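Local coordinates for protein Thiosulfate:glutathione sulfurtransferase (Homo sapiens, PDB 6BEV) that transfers sulfane sulfur from thiosulfate to glutathione, forming S-sulfanylglutathione, a central intermediate in hydrogen sulfide metabolism, at residues P30-L35 with A41-V46; Q107-A112 with T118-Y123. All coordinates share one frame; numbering follows the deposited sequence.

Interaction 1. Residues P30-L35 with A41-V46; sequences PELRSL and ARLFDV
L35 and A41 meet through their beta carbons. L35 CB lies 3.6 Å from A41 CB, and both CB bonds point toward the opposite segment. Beside this apolar contact, A41 N gives a weak, bent hydrogen bond to L35 O, 3.5 Å long with an N-H...O angle of 133°. Water 1 bridges the same two atoms. It donates to L35 O at 2.7 Å and accepts from A41 N at 2.6 Å. One helix turn earlier, L32 reaches the strand with a single methyl. Its CG stands anti to the backbone N (chi1 178°), and CD1 comes 4.1 Å from L43 CD2. The same CD1 lies 4.4 Å from A41 CB. This is the first helix-to-strand connection of the rhodanese-like domain: helix 29-38 turns back through a short loop into strand 42-45, an inner strand of the parallel sheet. S38 OG, near the end of that helix, also hydrogen-bonds to L35 O. Behind the first shell, L35 packs on H94. L43 is buried against V96, I57 and A60, and its backbone is hydrogen-bonded to L61 of the edge strand 61-62.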
ATOM      1  N   PRO A  30      -6.463 -12.482   6.503  1.00 13.11           N
ATOM      2  CA  PRO A  30      -6.928 -12.432   7.897  1.00 14.54           C
ATOM      3  C   PRO A  30      -6.123 -11.469   8.752  1.00 14.21           C
ATOM      4  O   PRO A  30      -6.701 -10.730   9.558  1.00 14.58           O
ATOM      5  CB  PRO A  30      -6.823 -13.892   8.356  1.00 16.32           C
ATOM      6  CG  PRO A  30      -6.920 -14.696   7.106  1.00 17.91           C
ATOM      7  CD  PRO A  30      -6.227 -13.870   6.058  1.00 14.75           C
ATOM      8  N   GLU A  31      -4.801 -11.449   8.600  1.00 12.72           N
ATOM      9  CA  GLU A  31      -4.006 -10.509   9.382  1.00 12.36           C
ATOM     10  C   GLU A  31      -4.321  -9.085   8.971  1.00 11.60           C
ATOM     11  O   GLU A  31      -4.467  -8.206   9.828  1.00 12.24           O
ATOM     12  CB  GLU A  31      -2.513 -10.788   9.230  1.00 12.96           C
ATOM     13  CG  GLU A  31      -1.710  -9.899  10.173  1.00 13.44           C
ATOM     14  CD  GLU A  31      -0.199  -9.974  10.029  1.00 14.16           C
ATOM     15  OE1 GLU A  31       0.329 -10.782   9.235  1.00 15.56           O
ATOM     16  OE2 GLU A  31       0.470  -9.169  10.709  1.00 14.29           O
ATOM     17  N   LEU A  32      -4.421  -8.837   7.669  1.00 10.92           N
ATOM     18  CA  LEU A  32      -4.720  -7.494   7.195  1.00 10.98           C
ATOM     19  C   LEU A  32      -6.045  -6.994   7.759  1.00 11.30           C
ATOM     20  O   LEU A  32      -6.141  -5.843   8.198  1.00 11.13           O
ATOM     21  CB  LEU A  32      -4.754  -7.483   5.675  1.00 11.09           C
ATOM     22  CG  LEU A  32      -5.101  -6.150   4.999  1.00 11.59           C
ATOM     23  CD1 LEU A  32      -4.147  -5.047   5.454  1.00 12.97           C
ATOM     24  CD2 LEU A  32      -5.098  -6.293   3.490  1.00 12.92           C
ATOM     25  N   ARG A  33      -7.079  -7.839   7.760  1.00 11.79           N
ATOM     26  CA  ARG A  33      -8.373  -7.398   8.277  1.00 12.30           C
ATOM     27  C   ARG A  33      -8.265  -6.987   9.737  1.00 12.25           C
ATOM     28  O   ARG A  33      -8.865  -5.991  10.153  1.00 12.88           O
ATOM     29  CB  ARG A  33      -9.417  -8.490   8.085  1.00 13.62           C
ATOM     30  CG  ARG A  33      -9.896  -8.623   6.651  1.00 15.25           C
ATOM     31  CD  ARG A  33     -10.672  -9.893   6.474  1.00 15.86           C
ATOM     32  NE  ARG A  33     -11.422  -9.939   5.220  1.00 15.71           N
ATOM     33  CZ  ARG A  33     -12.002 -11.036   4.754  1.00 17.39           C
ATOM     34  NH1 ARG A  33     -11.846 -12.176   5.402  1.00 20.00           N
ATOM     35  NH2 ARG A  33     -12.696 -11.004   3.627  1.00 18.04           N
ATOM     36  N   SER A  34      -7.499  -7.726  10.538  0.67 11.99           N
ATOM     37  CA  SER A  34      -7.371  -7.350  11.942  0.67 12.94           C
ATOM     38  C   SER A  34      -6.527  -6.096  12.119  0.67 12.44           C
ATOM     39  O   SER A  34      -6.804  -5.285  13.008  0.67 12.85           O
ATOM     40  CB  SER A  34      -6.817  -8.503  12.761  0.67 14.34           C
ATOM     41  OG  SER A  34      -7.769  -9.546  12.798  0.67 16.33           O
ATOM     42  N   LEU A  35      -5.495  -5.914  11.295  1.00 11.39           N
ATOM     43  CA  LEU A  35      -4.705  -4.692  11.389  1.00 11.44           C
ATOM     44  C   LEU A  35      -5.533  -3.473  11.007  1.00 11.90           C
ATOM     45  O   LEU A  35      -5.368  -2.391  11.581  1.00 13.35           O
ATOM     46  CB  LEU A  35      -3.452  -4.799  10.508  1.00 12.20           C
ATOM     47  CG  LEU A  35      -2.397  -5.801  10.967  1.00 13.13           C
ATOM     48  CD1 LEU A  35      -1.397  -6.056   9.853  1.00 14.45           C
ATOM     49  CD2 LEU A  35      -1.679  -5.301  12.213  1.00 14.65           C
ATOM     50  N   ALA A  41      -2.596  -0.727  10.316  1.00 12.72           N
ATOM     51  CA  ALA A  41      -2.057  -0.830   8.962  1.00 12.75           C
ATOM     52  C   ALA A  41      -2.523   0.345   8.118  1.00 12.92           C
ATOM     53  O   ALA A  41      -3.648   0.826   8.254  1.00 14.74           O
ATOM     54  CB  ALA A  41      -2.502  -2.122   8.269  1.00 14.22           C
ATOM     55  N   ARG A  42      -1.649   0.770   7.214  1.00 12.13           N
ATOM     56  CA  ARG A  42      -1.968   1.743   6.186  1.00 12.25           C
ATOM     57  C   ARG A  42      -1.915   1.030   4.850  1.00 12.54           C
ATOM     58  O   ARG A  42      -1.024   0.215   4.626  1.00 16.18           O
ATOM     59  CB  ARG A  42      -0.939   2.863   6.167  1.00 15.15           C
ATOM     60  CG  ARG A  42      -1.176   3.976   7.134  1.00 17.89           C
ATOM     61  CD  ARG A  42      -0.215   5.115   6.819  1.00 19.42           C
ATOM     62  NE  ARG A  42      -0.615   5.998   5.712  1.00 19.12           N
ATOM     63  CZ  ARG A  42       0.067   7.094   5.350  1.00 17.27           C
ATOM     64  NH1 ARG A  42       1.187   7.423   5.972  1.00 15.99           N
ATOM     65  NH2 ARG A  42      -0.349   7.866   4.355  1.00 17.82           N
ATOM     66  N   LEU A  43      -2.858   1.343   3.977  1.00 12.23           N
ATOM     67  CA  LEU A  43      -2.999   0.683   2.692  1.00 13.06           C
ATOM     68  C   LEU A  43      -2.574   1.618   1.573  1.00 10.74           C
ATOM     69  O   LEU A  43      -2.979   2.786   1.543  1.00 12.02           O
ATOM     70  CB  LEU A  43      -4.464   0.310   2.448  1.00 12.98           C
ATOM     71  CG  LEU A  43      -5.010  -0.886   3.218  1.00 15.26           C
ATOM     72  CD1 LEU A  43      -6.537  -0.875   3.210  1.00 17.78           C
ATOM     73  CD2 LEU A  43      -4.480  -2.153   2.609  1.00 18.94           C
ATOM     74  N   PHE A  44      -1.859   1.065   0.599  1.00 10.66           N
ATOM     75  CA  PHE A  44      -1.426   1.782  -0.602  1.00 10.59           C
ATOM     76  C   PHE A  44      -1.792   0.943  -1.821  1.00 10.36           C
ATOM     77  O   PHE A  44      -1.242  -0.146  -2.013  1.00 10.93           O
ATOM     78  CB  PHE A  44       0.079   2.037  -0.574  1.00 10.06           C
ATOM     79  CG  PHE A  44       0.527   2.815   0.626  1.00 10.51           C
ATOM     80  CD1 PHE A  44       0.576   4.192   0.593  1.00 12.44           C
ATOM     81  CD2 PHE A  44       0.885   2.177   1.796  1.00 11.17           C
ATOM     82  CE1 PHE A  44       0.966   4.914   1.713  1.00 13.95           C
ATOM     83  CE2 PHE A  44       1.260   2.890   2.915  1.00 12.25           C
ATOM     84  CZ  PHE A  44       1.320   4.257   2.866  1.00 13.73           C
ATOM     85  N   ASP A  45      -2.709   1.466  -2.636  1.00 10.42           N
ATOM     86  CA  ASP A  45      -3.105   0.857  -3.906  1.00 10.44           C
ATOM     87  C   ASP A  45      -2.109   1.355  -4.946  1.00 10.13           C
ATOM     88  O   ASP A  45      -2.051   2.557  -5.226  1.00 10.48           O
ATOM     89  CB  ASP A  45      -4.524   1.315  -4.247  1.00 10.79           C
ATOM     90  CG  ASP A  45      -5.113   0.615  -5.470  1.00 11.28           C
ATOM     91  OD1 ASP A  45      -4.362   0.164  -6.356  1.00 12.01           O
ATOM     92  OD2 ASP A  45      -6.355   0.545  -5.536  1.00 12.34           O
ATOM     93  N   VAL A  46      -1.285   0.451  -5.474  1.00 10.12           N
ATOM     94  CA  VAL A  46      -0.223   0.840  -6.396  1.00 10.25           C
ATOM     95  C   VAL A  46      -0.612   0.630  -7.854  1.00 10.91           C
ATOM     96  O   VAL A  46       0.251   0.675  -8.739  1.00 11.31           O
ATOM     97  CB  VAL A  46       1.121   0.190  -6.042  1.00 10.88           C
ATOM     98  CG1 VAL A  46       1.507   0.547  -4.619  1.00 11.73           C
ATOM     99  CG2 VAL A  46       1.100  -1.315  -6.259  1.00 11.46           C
TER
HETATM  100  O   HOH W   1      -5.145  -0.029  10.276  0.55 56.58           O

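Interaction 2. Residues Q107-A112 with T118-Y123; sequences QATQLA and TGARNY
This contact belongs to the beta-alpha-beta unit of the rhodanese-like domain formed by strand 95-98, helix 103-114 and strand 120-122. The helix runs back over the sheet nearly antiparallel to the last strand. The axes of the short segments make an angle of 164° and come within 7.3 Å. T109 and A112, one turn apart on the helix, both point toward the strand. A112 CB meets A120 CB at 3.7 Å, a small methyl-to-methyl contact that lets helix and strand lie close. T109 spreads its two branches along the strand backbone. Its CG2 is anti to the backbone N and rests 3.7 Å from A120 O and 4.2 Å from A120 CB. OG1, the other branch, sits beside CA and CB of N122. The T109 and N122 side chains cross at about a right angle. OG1 is hydrogen-bonded to G105 O within its own helix. That bond ties down the rotation of the buried side chain. A120 O also accepts a hydrogen bond from NE of R113, the residue after A112. F97 of the neighbouring strand packs against both T109 and A120. The R121 side chain leaves on the opposite face of the strand, where A24 O accepts from its NE. N122 brings the contact near the catalytic centre: its side chain is about 6 Å from that of C99, the active-site cysteine that forms the persulfide intermediate. At this end T109 OG1 sits 3.3 Å from N122 CB.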
ATOM      1  N   GLN A 107       6.367  -5.501  -6.527  0.70 12.61           N
ATOM      2  CA  GLN A 107       7.342  -4.523  -6.984  0.70 13.47           C
ATOM      3  C   GLN A 107       7.387  -3.320  -6.045  0.70 12.40           C
ATOM      4  O   GLN A 107       8.468  -2.828  -5.699  0.70 12.96           O
ATOM      5  CB  GLN A 107       6.988  -4.095  -8.410  0.70 14.76           C
ATOM      6  CG  GLN A 107       7.906  -3.043  -8.990  0.70 17.08           C
ATOM      7  CD  GLN A 107       7.380  -2.433 -10.277  0.70 19.92           C
ATOM      8  OE1 GLN A 107       6.342  -2.832 -10.797  0.70 21.00           O
ATOM      9  NE2 GLN A 107       8.091  -1.444 -10.783  0.70 21.58           N
ATOM     10  N   ALA A 108       6.219  -2.814  -5.641  1.00 12.21           N
ATOM     11  CA  ALA A 108       6.163  -1.653  -4.760  1.00 12.04           C
ATOM     12  C   ALA A 108       6.750  -1.974  -3.397  1.00 11.46           C
ATOM     13  O   ALA A 108       7.472  -1.148  -2.822  1.00 11.48           O
ATOM     14  CB  ALA A 108       4.707  -1.205  -4.620  1.00 11.66           C
ATOM     15  N   THR A 109       6.458  -3.164  -2.866  1.00 10.97           N
ATOM     16  CA  THR A 109       6.956  -3.530  -1.546  1.00 10.36           C
ATOM     17  C   THR A 109       8.471  -3.614  -1.555  1.00 11.55           C
ATOM     18  O   THR A 109       9.146  -3.109  -0.650  1.00 12.02           O
ATOM     19  CB  THR A 109       6.340  -4.856  -1.110  1.00 11.03           C
ATOM     20  OG1 THR A 109       4.911  -4.717  -1.040  1.00 11.25           O
ATOM     21  CG2 THR A 109       6.836  -5.260   0.251  1.00 12.27           C
ATOM     22  N   GLN A 110       9.017  -4.272  -2.572  1.00 12.37           N
ATOM     23  CA  GLN A 110      10.466  -4.363  -2.701  1.00 13.11           C
ATOM     24  C   GLN A 110      11.101  -2.983  -2.836  1.00 11.89           C
ATOM     25  O   GLN A 110      12.155  -2.705  -2.237  1.00 12.30           O
ATOM     26  CB  GLN A 110      10.786  -5.226  -3.917  1.00 16.06           C
ATOM     27  CG  GLN A 110      10.392  -6.677  -3.765  1.00 20.39           C
ATOM     28  CD  GLN A 110      10.501  -7.455  -5.065  1.00 25.19           C
ATOM     29  OE1 GLN A 110      10.320  -6.898  -6.152  1.00 27.86           O
ATOM     30  NE2 GLN A 110      10.759  -8.742  -4.958  1.00 27.37           N
ATOM     31  N   LEU A 111      10.484  -2.107  -3.626  1.00 11.68           N
ATOM     32  CA  LEU A 111      11.001  -0.755  -3.779  1.00 11.84           C
ATOM     33  C   LEU A 111      11.022  -0.029  -2.438  1.00 10.83           C
ATOM     34  O   LEU A 111      12.035   0.575  -2.045  1.00 11.46           O
ATOM     35  CB  LEU A 111      10.162   0.000  -4.816  1.00 12.49           C
ATOM     36  CG  LEU A 111      10.494   1.478  -5.005  1.00 15.17           C
ATOM     37  CD1 LEU A 111      11.918   1.673  -5.460  1.00 16.64           C
ATOM     38  CD2 LEU A 111       9.515   2.064  -6.007  1.00 17.75           C
ATOM     39  N   ALA A 112       9.897  -0.075  -1.722  1.00 10.64           N
ATOM     40  CA  ALA A 112       9.818   0.613  -0.445  1.00 10.82           C
ATOM     41  C   ALA A 112      10.847   0.062   0.535  1.00 10.51           C
ATOM     42  O   ALA A 112      11.555   0.828   1.202  1.00 10.57           O
ATOM     43  CB  ALA A 112       8.401   0.502   0.115  1.00 11.10           C
ATOM     44  N   THR A 118      11.140  -0.501   6.475  1.00 12.36           N
ATOM     45  CA  THR A 118      11.183  -1.878   6.955  1.00 13.03           C
ATOM     46  C   THR A 118       9.798  -2.439   7.240  1.00 13.98           C
ATOM     47  O   THR A 118       9.657  -3.665   7.366  1.00 16.23           O
ATOM     48  CB  THR A 118      12.030  -1.975   8.224  1.00 15.65           C
ATOM     49  OG1 THR A 118      11.517  -1.077   9.207  1.00 19.48           O
ATOM     50  CG2 THR A 118      13.478  -1.622   7.954  1.00 15.90           C
ATOM     51  N   GLY A 119       8.779  -1.588   7.337  1.00 12.11           N
ATOM     52  CA  GLY A 119       7.407  -1.991   7.557  1.00 12.45           C
ATOM     53  C   GLY A 119       6.611  -2.269   6.307  1.00 11.78           C
ATOM     54  O   GLY A 119       5.422  -2.585   6.405  1.00 11.99           O
ATOM     55  N   ALA A 120       7.225  -2.171   5.132  1.00 11.90           N
ATOM     56  CA  ALA A 120       6.507  -2.420   3.890  1.00 11.33           C
ATOM     57  C   ALA A 120       6.199  -3.902   3.738  1.00 10.85           C
ATOM     58  O   ALA A 120       7.072  -4.755   3.916  1.00 12.12           O
ATOM     59  CB  ALA A 120       7.345  -1.936   2.710  1.00 12.38           C
ATOM     60  N   ARG A 121       4.951  -4.200   3.391  1.00 10.94           N
ATOM     61  CA  ARG A 121       4.484  -5.561   3.186  1.00 12.05           C
ATOM     62  C   ARG A 121       3.553  -5.601   1.980  1.00 10.87           C
ATOM     63  O   ARG A 121       2.827  -4.647   1.726  1.00 11.26           O
ATOM     64  CB  ARG A 121       3.705  -6.070   4.426  1.00 12.55           C
ATOM     65  CG  ARG A 121       4.456  -5.849   5.745  1.00 13.54           C
ATOM     66  CD  ARG A 121       3.665  -6.269   6.964  1.00 13.49           C
ATOM     67  NE  ARG A 121       3.509  -7.712   6.994  1.00 12.71           N
ATOM     68  CZ  ARG A 121       2.690  -8.361   7.813  1.00 12.55           C
ATOM     69  NH1 ARG A 121       1.942  -7.686   8.667  1.00 12.94           N
ATOM     70  NH2 ARG A 121       2.600  -9.681   7.749  1.00 13.15           N
ATOM     71  N   ASN A 122       3.533  -6.739   1.273  1.00 11.94           N
ATOM     72  CA  ASN A 122       2.690  -6.933   0.094  1.00 11.79           C
ATOM     73  C   ASN A 122       1.474  -7.754   0.493  1.00 10.97           C
ATOM     74  O   ASN A 122       1.627  -8.856   1.028  1.00 11.50           O
ATOM     75  CB  ASN A 122       3.467  -7.690  -0.986  1.00 13.12           C
ATOM     76  CG  ASN A 122       2.675  -7.877  -2.273  1.00 12.52           C
ATOM     77  OD1 ASN A 122       1.846  -7.042  -2.660  1.00 13.41           O
ATOM     78  ND2 ASN A 122       2.941  -8.990  -2.953  1.00 14.07           N
ATOM     79  N   TYR A 123       0.280  -7.240   0.198  1.00 10.88           N
ATOM     80  CA  TYR A 123      -0.924  -8.060   0.302  1.00 10.32           C
ATOM     81  C   TYR A 123      -1.019  -8.878  -0.996  1.00 10.54           C
ATOM     82  O   TYR A 123      -1.635  -8.477  -1.984  1.00 11.67           O
ATOM     83  CB  TYR A 123      -2.153  -7.202   0.584  1.00 10.46           C
ATOM     84  CG  TYR A 123      -3.441  -7.984   0.464  1.00 10.15           C
ATOM     85  CD1 TYR A 123      -3.515  -9.295   0.903  1.00 10.60           C
ATOM     86  CD2 TYR A 123      -4.568  -7.435  -0.129  1.00 10.38           C
ATOM     87  CE1 TYR A 123      -4.677 -10.039   0.746  1.00 10.84           C
ATOM     88  CE2 TYR A 123      -5.730  -8.162  -0.276  1.00 10.47           C
ATOM     89  CZ  TYR A 123      -5.781  -9.469   0.153  1.00 10.79           C
ATOM     90  OH  TYR A 123      -6.933 -10.192  -0.033  1.00 11.72           O
TER

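Overall arrangement
From the N terminus, interaction 1 comes first. It closes the short connection between helix 29-38 and strand 42-45. The chain then adds edge strand 61-62, further helices and strand 95-98. Interaction 2 opens only after this, and closes the turn between helix 103-114 and strand 120-122. The two contacts follow in series and neither encloses the other. The centres of interaction 1 and interaction 2 are about 12 Å apart. Both reach the same parallel sheet, in which strand 95-98 lies between strands 42-45 and 120-122. Direct contacts also join them. E31 OE2 forms a salt bridge with R121 NH1 at 2.9 Å, L32 CD2 packs on Y123 CD2, and V46 meets A108.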